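PDB 3CMN: putative hydrolase, which probably acts as a metal-dependent peptidase of the zincin-like family, although its substrate and activity remain to be defined and the structure is of the apoenzyme. Local coordinates for residues Glu185-His188 and Ala189-Glu193; Tyr195-Val198 and Arg199-Arg203; Ala252-Asp255 and Arg256-Leu260; Ile333-Ala336 and Ser337-Trp340. All blocks are in the same frame, centred on the assembly; numbering follows the deposited sequence.

Contact 1. Residues Glu185-His188 and Ala189-Glu193; sequences EMTH and AFEFE
H188 and E191, one helical turn apart, run side by side in the same direction. The carboxylate atom E191 OE2 meets the imidazole carbon H188 CD2 at 3.2 Å, with the two flat groups almost perpendicular (86°). The same oxygen also rests on T187 CG2, 3.3 Å away. E191 gets there because its chain is extended beyond CG (chi2 -180°). On another side M186 bends forward along the helix. Its SD sits at the edge of the F190 ring, 5.2 Å from the centroid, a Met-aromatic contact, while CE reaches F190 CD1 at 3.5 Å and A189 CB at 3.2 Å, an unusually tight pair. A189 N bonds E185 O at 3.1 Å and, weakly, M186 O. M186 O lies in the plane of the F190 ring at its edge and accepts the backbone N-H of F190; H188 O stands likewise to the F192 ring, 3.0 Å from CD1. With H184, E185 and H188 form an HExxH pattern, consistent with the motif of zincin metallopeptidases, although no metal is bound. The chemistry implies a division of faces: M186, T187 and F190 pack on I59 of helix 41-63, while H188, E191 and F192 turn toward helix 248-279.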
loop_
_atom_site.group_PDB
_atom_site.type_symbol
_atom_site.label_atom_id
_atom_site.label_comp_id
_atom_site.label_asym_id
_atom_site.label_seq_id
_atom_site.Cartn_x
_atom_site.Cartn_y
_atom_site.Cartn_z
ATOM N N GLU A 185 -4.430 -5.633 4.770
ATOM C CA GLU A 185 -3.849 -6.252 3.587
ATOM C C GLU A 185 -4.911 -6.637 2.547
ATOM O O GLU A 185 -4.768 -6.362 1.347
ATOM C CB GLU A 185 -3.103 -7.520 4.007
ATOM C CG GLU A 185 -1.900 -7.859 3.194
ATOM C CD GLU A 185 -0.669 -7.151 3.701
ATOM O OE1 GLU A 185 -0.613 -5.905 3.580
ATOM O OE2 GLU A 185 0.234 -7.848 4.225
ATOM N N MET A 186 -5.960 -7.310 3.012
ATOM C CA MET A 186 -7.019 -7.752 2.132
ATOM C C MET A 186 -7.766 -6.561 1.562
ATOM O O MET A 186 -8.184 -6.578 0.403
ATOM C CB MET A 186 -7.983 -8.683 2.875
ATOM C CG MET A 186 -9.049 -9.330 1.995
ATOM S SD MET A 186 -8.396 -10.601 0.935
ATOM C CE MET A 186 -8.000 -9.659 -0.422
ATOM N N THR A 187 -7.923 -5.522 2.368
ATOM C CA THR A 187 -8.613 -4.340 1.892
ATOM C C THR A 187 -7.901 -3.796 0.658
ATOM O O THR A 187 -8.523 -3.587 -0.387
ATOM C CB THR A 187 -8.710 -3.253 2.991
ATOM O OG1 THR A 187 -9.487 -3.760 4.081
ATOM C CG2 THR A 187 -9.404 -2.009 2.456
ATOM N N HIS A 188 -6.590 -3.611 0.766
ATOM C CA HIS A 188 -5.821 -3.099 -0.356
ATOM C C HIS A 188 -5.784 -4.030 -1.562
ATOM O O HIS A 188 -5.646 -3.576 -2.697
ATOM C CB HIS A 188 -4.411 -2.741 0.101
ATOM C CG HIS A 188 -4.379 -1.558 1.011
ATOM N ND1 HIS A 188 -3.426 -0.566 0.916
ATOM C CD2 HIS A 188 -5.229 -1.171 1.991
ATOM C CE1 HIS A 188 -3.696 0.385 1.794
ATOM N NE2 HIS A 188 -4.786 0.041 2.458
ATOM N N ALA A 189 -5.926 -5.327 -1.324
ATOM C CA ALA A 189 -5.931 -6.283 -2.421
ATOM C C ALA A 189 -7.196 -6.038 -3.235
ATOM O O ALA A 189 -7.190 -6.101 -4.472
ATOM C CB ALA A 189 -5.915 -7.693 -1.884
ATOM N N PHE A 190 -8.285 -5.763 -2.522
ATOM C CA PHE A 190 -9.563 -5.477 -3.153
ATOM C C PHE A 190 -9.468 -4.151 -3.924
ATOM O O PHE A 190 -9.825 -4.081 -5.093
ATOM C CB PHE A 190 -10.674 -5.380 -2.093
ATOM C CG PHE A 190 -11.389 -6.688 -1.821
ATOM C CD1 PHE A 190 -10.775 -7.703 -1.088
ATOM C CD2 PHE A 190 -12.675 -6.906 -2.321
ATOM C CE1 PHE A 190 -11.422 -8.916 -0.859
ATOM C CE2 PHE A 190 -13.341 -8.127 -2.098
ATOM C CZ PHE A 190 -12.713 -9.133 -1.367
ATOM N N GLU A 191 -8.974 -3.108 -3.259
ATOM C CA GLU A 191 -8.847 -1.790 -3.868
ATOM C C GLU A 191 -7.989 -1.816 -5.132
ATOM O O GLU A 191 -8.254 -1.080 -6.083
ATOM C CB GLU A 191 -8.255 -0.793 -2.873
ATOM C CG GLU A 191 -9.057 -0.629 -1.590
ATOM C CD GLU A 191 -8.430 0.378 -0.645
ATOM O OE1 GLU A 191 -8.600 1.593 -0.859
ATOM O OE2 GLU A 191 -7.747 -0.052 0.308
ATOM N N PHE A 192 -6.970 -2.670 -5.145
ATOM C CA PHE A 192 -6.089 -2.775 -6.302
ATOM C C PHE A 192 -6.508 -3.794 -7.340
ATOM O O PHE A 192 -6.100 -3.688 -8.497
ATOM C CB PHE A 192 -4.650 -3.109 -5.876
ATOM C CG PHE A 192 -3.863 -1.920 -5.401
ATOM C CD1 PHE A 192 -3.793 -1.612 -4.052
ATOM C CD2 PHE A 192 -3.217 -1.091 -6.312
ATOM C CE1 PHE A 192 -3.097 -0.503 -3.609
ATOM C CE2 PHE A 192 -2.510 0.032 -5.878
ATOM C CZ PHE A 192 -2.454 0.324 -4.520
ATOM N N GLU A 193 -7.316 -4.773 -6.945
ATOM C CA GLU A 193 -7.712 -5.827 -7.872
ATOM C C GLU A 193 -9.200 -6.032 -8.132
ATOM O O GLU A 193 -9.565 -6.595 -9.158
ATOM C CB GLU A 193 -7.083 -7.147 -7.414
ATOM C CG GLU A 193 -5.573 -7.036 -7.206
ATOM C CD GLU A 193 -4.990 -8.197 -6.414
ATOM O OE1 GLU A 193 -5.498 -8.467 -5.307
ATOM O OE2 GLU A 193 -4.023 -8.834 -6.890
#

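Contact 2. Residues Tyr195-Val198 and Arg199-Arg203; sequences YPWV and RTYFR
W197 O accepts the backbone N-H of Y201 at 2.7 Å, a nearly straight bond (166°). One residue on, V198 O takes F202 N at 2.8 Å, giving two successive i to i+4 bonds near the start of helix 197-210. V198 N bonds Y195 O at 3.1 Å, the same oxygen that a water approaches. That water accepts from R199 N and donates to Y195 O, 2.8 Å away, bridging two backbone groups that do not bond directly. T200 OG1 reaches back to P196 O only weakly, at 3.5 Å. W197 and Y201 lie alongside each other, pointing the same way. With W197 CG set between its own N and carbonyl carbon (chi1 61°), the indole turns along the helix, and its benzo edge meets Y201: CB sits in the indole plane, 3.9 Å from W197 CE3, while Y201 CD2 stands 4.0 Å from W197 CZ3. V198 CG2 lies over one indole face, offset toward the rim, so the ring is held on a face as well as at an edge. The polar ends look elsewhere: W197 NE1 bonds to W340 O, Y201 OH to R256 NH1, and the extended R199 chain takes its guanidinium to E193 and S148 O. With P196 at the entry, V198 N bonded to Y195 O and R199 N to a water, this is the pattern of an alpha-helical N terminus, here right after the short link from the HExxH-bearing helix 174-193.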
loop_
_atom_site.group_PDB
_atom_site.type_symbol
_atom_site.label_atom_id
_atom_site.label_comp_id
_atom_site.label_asym_id
_atom_site.label_seq_id
_atom_site.Cartn_x
_atom_site.Cartn_y
_atom_site.Cartn_z
ATOM N N TYR A 195 -11.332 -3.779 -8.834
ATOM C CA TYR A 195 -11.717 -2.850 -9.889
ATOM C C TYR A 195 -10.569 -2.915 -10.879
ATOM O O TYR A 195 -9.525 -2.328 -10.661
ATOM C CB TYR A 195 -11.858 -1.441 -9.317
ATOM C CG TYR A 195 -12.568 -1.437 -7.984
ATOM C CD1 TYR A 195 -11.849 -1.328 -6.795
ATOM C CD2 TYR A 195 -13.949 -1.639 -7.902
ATOM C CE1 TYR A 195 -12.481 -1.428 -5.556
ATOM C CE2 TYR A 195 -14.595 -1.743 -6.669
ATOM C CZ TYR A 195 -13.849 -1.639 -5.495
ATOM O OH TYR A 195 -14.462 -1.754 -4.259
ATOM N N PRO A 196 -10.748 -3.647 -11.986
ATOM C CA PRO A 196 -9.714 -3.809 -13.020
ATOM C C PRO A 196 -9.029 -2.551 -13.552
ATOM O O PRO A 196 -7.850 -2.593 -13.906
ATOM C CB PRO A 196 -10.444 -4.581 -14.116
ATOM C CG PRO A 196 -11.410 -5.414 -13.328
ATOM C CD PRO A 196 -11.960 -4.404 -12.344
ATOM N N TRP A 197 -9.747 -1.435 -13.612
ATOM C CA TRP A 197 -9.133 -0.212 -14.120
ATOM C C TRP A 197 -8.055 0.418 -13.228
ATOM O O TRP A 197 -7.212 1.175 -13.709
ATOM C CB TRP A 197 -10.193 0.852 -14.396
ATOM C CG TRP A 197 -10.977 1.278 -13.191
ATOM C CD1 TRP A 197 -12.212 0.826 -12.820
ATOM C CD2 TRP A 197 -10.629 2.307 -12.244
ATOM N NE1 TRP A 197 -12.658 1.517 -11.719
ATOM C CE2 TRP A 197 -11.710 2.431 -11.345
ATOM C CE3 TRP A 197 -9.512 3.135 -12.072
ATOM C CZ2 TRP A 197 -11.710 3.347 -10.291
ATOM C CZ3 TRP A 197 -9.510 4.042 -11.030
ATOM C CH2 TRP A 197 -10.607 4.144 -10.149
ATOM N N VAL A 198 -8.066 0.110 -11.939
ATOM C CA VAL A 198 -7.111 0.746 -11.048
ATOM C C VAL A 198 -5.640 0.606 -11.437
ATOM O O VAL A 198 -4.932 1.604 -11.505
ATOM C CB VAL A 198 -7.336 0.306 -9.580
ATOM C CG1 VAL A 198 -6.389 1.078 -8.647
ATOM C CG2 VAL A 198 -8.779 0.604 -9.174
ATOM N N ARG A 199 -5.175 -0.611 -11.694
ATOM C CA ARG A 199 -3.779 -0.800 -12.080
ATOM C C ARG A 199 -3.499 -0.276 -13.488
ATOM O O ARG A 199 -2.417 0.237 -13.758
ATOM C CB ARG A 199 -3.380 -2.278 -11.950
ATOM C CG ARG A 199 -2.887 -2.625 -10.543
ATOM C CD ARG A 199 -2.759 -4.127 -10.296
ATOM N NE ARG A 199 -2.268 -4.401 -8.947
ATOM C CZ ARG A 199 -2.382 -5.572 -8.326
ATOM N NH1 ARG A 199 -2.972 -6.593 -8.929
ATOM N NH2 ARG A 199 -1.920 -5.715 -7.090
ATOM N N THR A 200 -4.480 -0.389 -14.379
ATOM C CA THR A 200 -4.326 0.109 -15.738
ATOM C C THR A 200 -4.127 1.615 -15.641
ATOM O O THR A 200 -3.195 2.174 -16.227
ATOM C CB THR A 200 -5.586 -0.166 -16.580
ATOM O OG1 THR A 200 -5.853 -1.572 -16.590
ATOM C CG2 THR A 200 -5.393 0.329 -18.028
ATOM N N TYR A 201 -5.010 2.260 -14.884
ATOM C CA TYR A 201 -4.965 3.698 -14.678
ATOM C C TYR A 201 -3.698 4.119 -13.946
ATOM O O TYR A 201 -3.141 5.190 -14.215
ATOM C CB TYR A 201 -6.190 4.143 -13.881
ATOM C CG TYR A 201 -6.185 5.609 -13.513
ATOM C CD1 TYR A 201 -6.152 6.602 -14.499
ATOM C CD2 TYR A 201 -6.220 6.008 -12.178
ATOM C CE1 TYR A 201 -6.155 7.953 -14.159
ATOM C CE2 TYR A 201 -6.224 7.353 -11.829
ATOM C CZ TYR A 201 -6.192 8.325 -12.823
ATOM O OH TYR A 201 -6.208 9.658 -12.454
ATOM N N PHE A 202 -3.233 3.282 -13.025
ATOM C CA PHE A 202 -2.020 3.605 -12.284
ATOM C C PHE A 202 -0.834 3.466 -13.237
ATOM O O PHE A 202 0.079 4.292 -13.239
ATOM C CB PHE A 202 -1.864 2.683 -11.062
ATOM C CG PHE A 202 -0.742 3.085 -10.133
ATOM C CD1 PHE A 202 -0.438 4.434 -9.910
ATOM C CD2 PHE A 202 0.010 2.119 -9.472
ATOM C CE1 PHE A 202 0.597 4.808 -9.044
ATOM C CE2 PHE A 202 1.053 2.483 -8.596
ATOM C CZ PHE A 202 1.344 3.826 -8.387
ATOM N N ARG A 203 -0.851 2.431 -14.068
ATOM C CA ARG A 203 0.238 2.265 -15.016
ATOM C C ARG A 203 0.199 3.413 -16.021
ATOM O O ARG A 203 1.239 3.868 -16.480
ATOM C CB ARG A 203 0.153 0.918 -15.737
ATOM C CG ARG A 203 0.961 -0.167 -15.059
ATOM C CD ARG A 203 1.040 -1.438 -15.907
ATOM N NE ARG A 203 -0.146 -2.283 -15.783
ATOM C CZ ARG A 203 -0.429 -3.014 -14.707
ATOM N NH1 ARG A 203 0.389 -3.014 -13.651
ATOM N NH2 ARG A 203 -1.544 -3.733 -14.666
HETATM O O HOH W 1 -6.907 -3.227 -11.099
#

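Contact 3. Residues Ala252-Asp255 and Arg256-Leu260; sequences AVFD and RIQAL
F254 and Q258 stand one turn apart on helix 248-279, the end of the Q258 chain lying by F254 CB and oblique to the phenyl ring; which way round the amide is turned is uncertain, and nothing here rests on it. Beyond the turn, F254 also touches N209 of helix 197-210 and L312, and Q258 shares the L312 contact. The Q258 chain is extended beyond CG and lies back against the preceding turn, with its CG 3.1 Å from F254 O. That carbonyl already accepts the backbone N-H of Q258 at 2.7 Å, so the aliphatic part of the glutamine lies alongside a satisfied oxygen. The third flat group, the R256 guanidinium, is carried away on a chain extended from CG to NE and then turned a quarter round (chi4 -90°). Its NH1 bonds to Y201 OH, while its root stays on the helix, with R256 CB 3.4 Å from V253 O.

Next to these, V253 and I257 lie side by side and point the same way. I257 holds CG1 over the preceding turn, 3.5 Å from V253 O, and its straight end (chi2 170°) brings CD1 to V253 CG1 at 3.8 Å. I257 N in turn donates to V253 O at 2.9 Å, almost linearly (171°). V253 touches Q208 and N209, I257 touches L205, and I257 also meets L310 and L312. The chemistry is thus sorted by direction: backbone polarity is settled within the turns, branched aliphatic groups meet the neighbouring helix, and the one long cationic chain departs to bond a tyrosine hydroxyl.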
loop_
_atom_site.group_PDB
_atom_site.type_symbol
_atom_site.label_atom_id
_atom_site.label_comp_id
_atom_site.label_asym_id
_atom_site.label_seq_id
_atom_site.Cartn_x
_atom_site.Cartn_y
_atom_site.Cartn_z
ATOM N N ALA A 252 -0.136 17.952 -12.985
ATOM C CA ALA A 252 -1.451 17.346 -13.140
ATOM C C ALA A 252 -1.301 15.853 -12.842
ATOM O O ALA A 252 -2.139 15.244 -12.166
ATOM C CB ALA A 252 -1.961 17.559 -14.567
ATOM N N VAL A 253 -0.216 15.281 -13.358
ATOM C CA VAL A 253 0.091 13.875 -13.158
ATOM C C VAL A 253 0.244 13.609 -11.659
ATOM O O VAL A 253 -0.457 12.761 -11.103
ATOM C CB VAL A 253 1.403 13.484 -13.866
ATOM C CG1 VAL A 253 1.699 12.010 -13.653
ATOM C CG2 VAL A 253 1.298 13.785 -15.341
ATOM N N PHE A 254 1.150 14.341 -11.013
ATOM C CA PHE A 254 1.382 14.168 -9.587
ATOM C C PHE A 254 0.080 14.291 -8.817
ATOM O O PHE A 254 -0.221 13.473 -7.949
ATOM C CB PHE A 254 2.380 15.212 -9.060
ATOM C CG PHE A 254 3.785 15.053 -9.596
ATOM C CD1 PHE A 254 4.140 13.946 -10.360
ATOM C CD2 PHE A 254 4.752 16.022 -9.332
ATOM C CE1 PHE A 254 5.432 13.802 -10.855
ATOM C CE2 PHE A 254 6.049 15.893 -9.822
ATOM C CZ PHE A 254 6.391 14.778 -10.586
ATOM N N ASP A 255 -0.691 15.316 -9.158
ATOM C CA ASP A 255 -1.965 15.589 -8.507
ATOM C C ASP A 255 -2.851 14.346 -8.530
ATOM O O ASP A 255 -3.454 13.988 -7.524
ATOM C CB ASP A 255 -2.657 16.745 -9.227
ATOM C CG ASP A 255 -3.666 17.459 -8.352
ATOM O OD1 ASP A 255 -4.494 16.778 -7.698
ATOM O OD2 ASP A 255 -3.635 18.710 -8.325
ATOM N N ARG A 256 -2.912 13.694 -9.689
ATOM C CA ARG A 256 -3.706 12.483 -9.872
ATOM C C ARG A 256 -3.162 11.295 -9.069
ATOM O O ARG A 256 -3.910 10.612 -8.374
ATOM C CB ARG A 256 -3.761 12.102 -11.358
ATOM C CG ARG A 256 -4.737 12.926 -12.190
ATOM C CD ARG A 256 -4.769 12.414 -13.623
ATOM N NE ARG A 256 -5.692 13.152 -14.484
ATOM C CZ ARG A 256 -6.974 12.839 -14.671
ATOM N NH1 ARG A 256 -7.515 11.790 -14.058
ATOM N NH2 ARG A 256 -7.715 13.577 -15.487
ATOM N N ILE A 257 -1.862 11.046 -9.179
ATOM C CA ILE A 257 -1.228 9.948 -8.456
ATOM C C ILE A 257 -1.458 10.171 -6.965
ATOM O O ILE A 257 -1.798 9.238 -6.227
ATOM C CB ILE A 257 0.294 9.895 -8.734
ATOM C CG1 ILE A 257 0.534 9.544 -10.202
ATOM C CG2 ILE A 257 0.969 8.867 -7.813
ATOM C CD1 ILE A 257 1.974 9.688 -10.650
ATOM N N GLN A 258 -1.284 11.417 -6.537
ATOM C CA GLN A 258 -1.481 11.779 -5.148
ATOM C C GLN A 258 -2.923 11.557 -4.707
ATOM O O GLN A 258 -3.161 10.995 -3.638
ATOM C CB GLN A 258 -1.075 13.235 -4.928
ATOM C CG GLN A 258 0.429 13.434 -4.884
ATOM C CD GLN A 258 0.828 14.896 -4.899
ATOM O OE1 GLN A 258 0.143 15.743 -4.322
ATOM N NE2 GLN A 258 1.953 15.198 -5.545
ATOM N N ALA A 259 -3.887 11.982 -5.522
ATOM C CA ALA A 259 -5.289 11.802 -5.162
ATOM C C ALA A 259 -5.687 10.322 -5.134
ATOM O O ALA A 259 -6.495 9.916 -4.316
ATOM C CB ALA A 259 -6.185 12.588 -6.121
ATOM N N LEU A 260 -5.118 9.515 -6.024
ATOM C CA LEU A 260 -5.423 8.081 -6.051
ATOM C C LEU A 260 -4.864 7.419 -4.783
ATOM O O LEU A 260 -5.560 6.693 -4.088
ATOM C CB LEU A 260 -4.805 7.425 -7.300
ATOM C CG LEU A 260 -4.784 5.884 -7.354
ATOM C CD1 LEU A 260 -6.219 5.338 -7.512
ATOM C CD2 LEU A 260 -3.912 5.413 -8.531
#

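Contact 4. Residues Ile333-Ala336 and Ser337-Trp340; sequences IQFA and SRVW
F335 and R338 meet at a slant, the phenyl against the guanidinium with their planes 38° apart. F335 CD1 stands 3.6 Å above the guanidinium, over its centre, and R338 NH1 approaches F335 CE1 more closely still. R338 CD in turn sits over one face of the phenyl, offset toward its rim. The arginine reaches across because its chain is extended from CG to NE, while the phenyl is placed by a first torsion of -170°, which leaves CG beside the carbonyl carbon.

The backbone bond between the two residues sets their roots: R338 N donates to F335 O at 2.9 Å (159°), with the donor well above the carbonyl plane rather than on a lone pair. S337 OG donates to Q334 O at 2.5 Å, a distance short enough to be treated with reserve, and S337 N adds two weak bonds, to I333 O at 2.8 Å and Q334 O at 3.2 Å. Further along, V339 N reaches A336 O only weakly, and W340 N closes on S337 O at 3.1 Å.

In the next shell R331 makes a cation-pi contact with F335, and I359, M362 and D363 of helix 355-363 touch the same side chain. N345 ND2 holds R338 O, and Y267 packs against I333, S337, V339 and W340. The shift from a four-residue to a three-residue bonding step, with a serine hydroxyl bonded back to a carbonyl of the last helical turn, is typical of a short alpha-helix running out into a 3-10 turn.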
loop_
_atom_site.group_PDB
_atom_site.type_symbol
_atom_site.label_atom_id
_atom_site.label_comp_id
_atom_site.label_asym_id
_atom_site.label_seq_id
_atom_site.Cartn_x
_atom_site.Cartn_y
_atom_site.Cartn_z
ATOM N N ILE A 333 -22.426 4.617 2.160
ATOM C CA ILE A 333 -21.375 3.838 1.528
ATOM C C ILE A 333 -21.633 3.577 0.043
ATOM O O ILE A 333 -20.708 3.607 -0.771
ATOM C CB ILE A 333 -21.177 2.482 2.291
ATOM C CG1 ILE A 333 -19.744 2.396 2.831
ATOM C CG2 ILE A 333 -21.506 1.288 1.395
ATOM C CD1 ILE A 333 -18.644 2.606 1.802
ATOM N N GLN A 334 -22.888 3.320 -0.307
ATOM C CA GLN A 334 -23.230 3.033 -1.691
ATOM C C GLN A 334 -22.855 4.213 -2.575
ATOM O O GLN A 334 -22.244 4.026 -3.626
ATOM C CB GLN A 334 -24.721 2.720 -1.821
ATOM C CG GLN A 334 -25.071 1.991 -3.108
ATOM C CD GLN A 334 -26.554 1.706 -3.244
ATOM O OE1 GLN A 334 -27.370 2.624 -3.313
ATOM N NE2 GLN A 334 -26.910 0.428 -3.284
ATOM N N PHE A 335 -23.207 5.425 -2.138
ATOM C CA PHE A 335 -22.878 6.626 -2.900
ATOM C C PHE A 335 -21.361 6.743 -3.014
ATOM O O PHE A 335 -20.820 6.878 -4.119
ATOM C CB PHE A 335 -23.416 7.885 -2.224
ATOM C CG PHE A 335 -23.305 9.126 -3.084
ATOM C CD1 PHE A 335 -24.284 9.425 -4.029
ATOM C CD2 PHE A 335 -22.208 9.977 -2.971
ATOM C CE1 PHE A 335 -24.168 10.564 -4.851
ATOM C CE2 PHE A 335 -22.084 11.107 -3.781
ATOM C CZ PHE A 335 -23.065 11.402 -4.722
ATOM N N ALA A 336 -20.685 6.686 -1.868
ATOM C CA ALA A 336 -19.228 6.776 -1.805
ATOM C C ALA A 336 -18.515 5.700 -2.642
ATOM O O ALA A 336 -17.375 5.894 -3.060
ATOM C CB ALA A 336 -18.773 6.683 -0.353
ATOM N N SER A 337 -19.176 4.568 -2.876
ATOM C CA SER A 337 -18.574 3.498 -3.665
ATOM C C SER A 337 -18.465 3.869 -5.146
ATOM O O SER A 337 -17.807 3.174 -5.923
ATOM C CB SER A 337 -19.384 2.209 -3.535
ATOM O OG SER A 337 -20.575 2.277 -4.296
ATOM N N ARG A 338 -19.110 4.964 -5.532
ATOM C CA ARG A 338 -19.079 5.418 -6.916
ATOM C C ARG A 338 -17.675 5.819 -7.360
ATOM O O ARG A 338 -17.375 5.871 -8.557
ATOM C CB ARG A 338 -20.027 6.598 -7.106
ATOM C CG ARG A 338 -21.481 6.215 -7.064
ATOM C CD ARG A 338 -22.311 7.443 -7.272
ATOM N NE ARG A 338 -23.732 7.162 -7.190
ATOM C CZ ARG A 338 -24.671 8.073 -7.415
ATOM N NH1 ARG A 338 -24.319 9.313 -7.736
ATOM N NH2 ARG A 338 -25.953 7.750 -7.312
ATOM N N VAL A 339 -16.816 6.105 -6.391
ATOM C CA VAL A 339 -15.449 6.489 -6.698
ATOM C C VAL A 339 -14.709 5.330 -7.405
ATOM O O VAL A 339 -13.708 5.556 -8.073
ATOM C CB VAL A 339 -14.704 6.908 -5.389
ATOM C CG1 VAL A 339 -14.311 5.669 -4.557
ATOM C CG2 VAL A 339 -13.508 7.763 -5.723
ATOM N N TRP A 340 -15.233 4.104 -7.270
ATOM C CA TRP A 340 -14.632 2.892 -7.858
ATOM C C TRP A 340 -15.160 2.487 -9.240
ATOM O O TRP A 340 -14.783 1.436 -9.765
ATOM C CB TRP A 340 -14.837 1.677 -6.930
ATOM C CG TRP A 340 -14.155 1.764 -5.603
ATOM C CD1 TRP A 340 -14.752 1.739 -4.371
ATOM C CD2 TRP A 340 -12.746 1.911 -5.364
ATOM N NE1 TRP A 340 -13.804 1.869 -3.383
ATOM C CE2 TRP A 340 -12.565 1.978 -3.962
ATOM C CE3 TRP A 340 -11.618 1.999 -6.198
ATOM C CZ2 TRP A 340 -11.306 2.129 -3.374
ATOM C CZ3 TRP A 340 -10.363 2.150 -5.611
ATOM C CH2 TRP A 340 -10.219 2.216 -4.209
#

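From the N terminus the four contacts follow in series; none nests in or crosses another, and each closes only turns of its own helix or helix end. Contact 1 ends helix 174-193, and contact 2 opens the next helix, the two being bridged by the E193-R199 salt bridge. Contact 2 then reaches contact 3 on helix 248-279 through F202 packed on L260, and contact 4 through Y195 stacked on W340. Contact 4 also touches contact 1, where W340 meets E191. Contact 3 touches neither contact 1 nor contact 4, the nearest atoms being about 6 Å apart in both cases. Contact 2 therefore joins the other three in this largely helical fold.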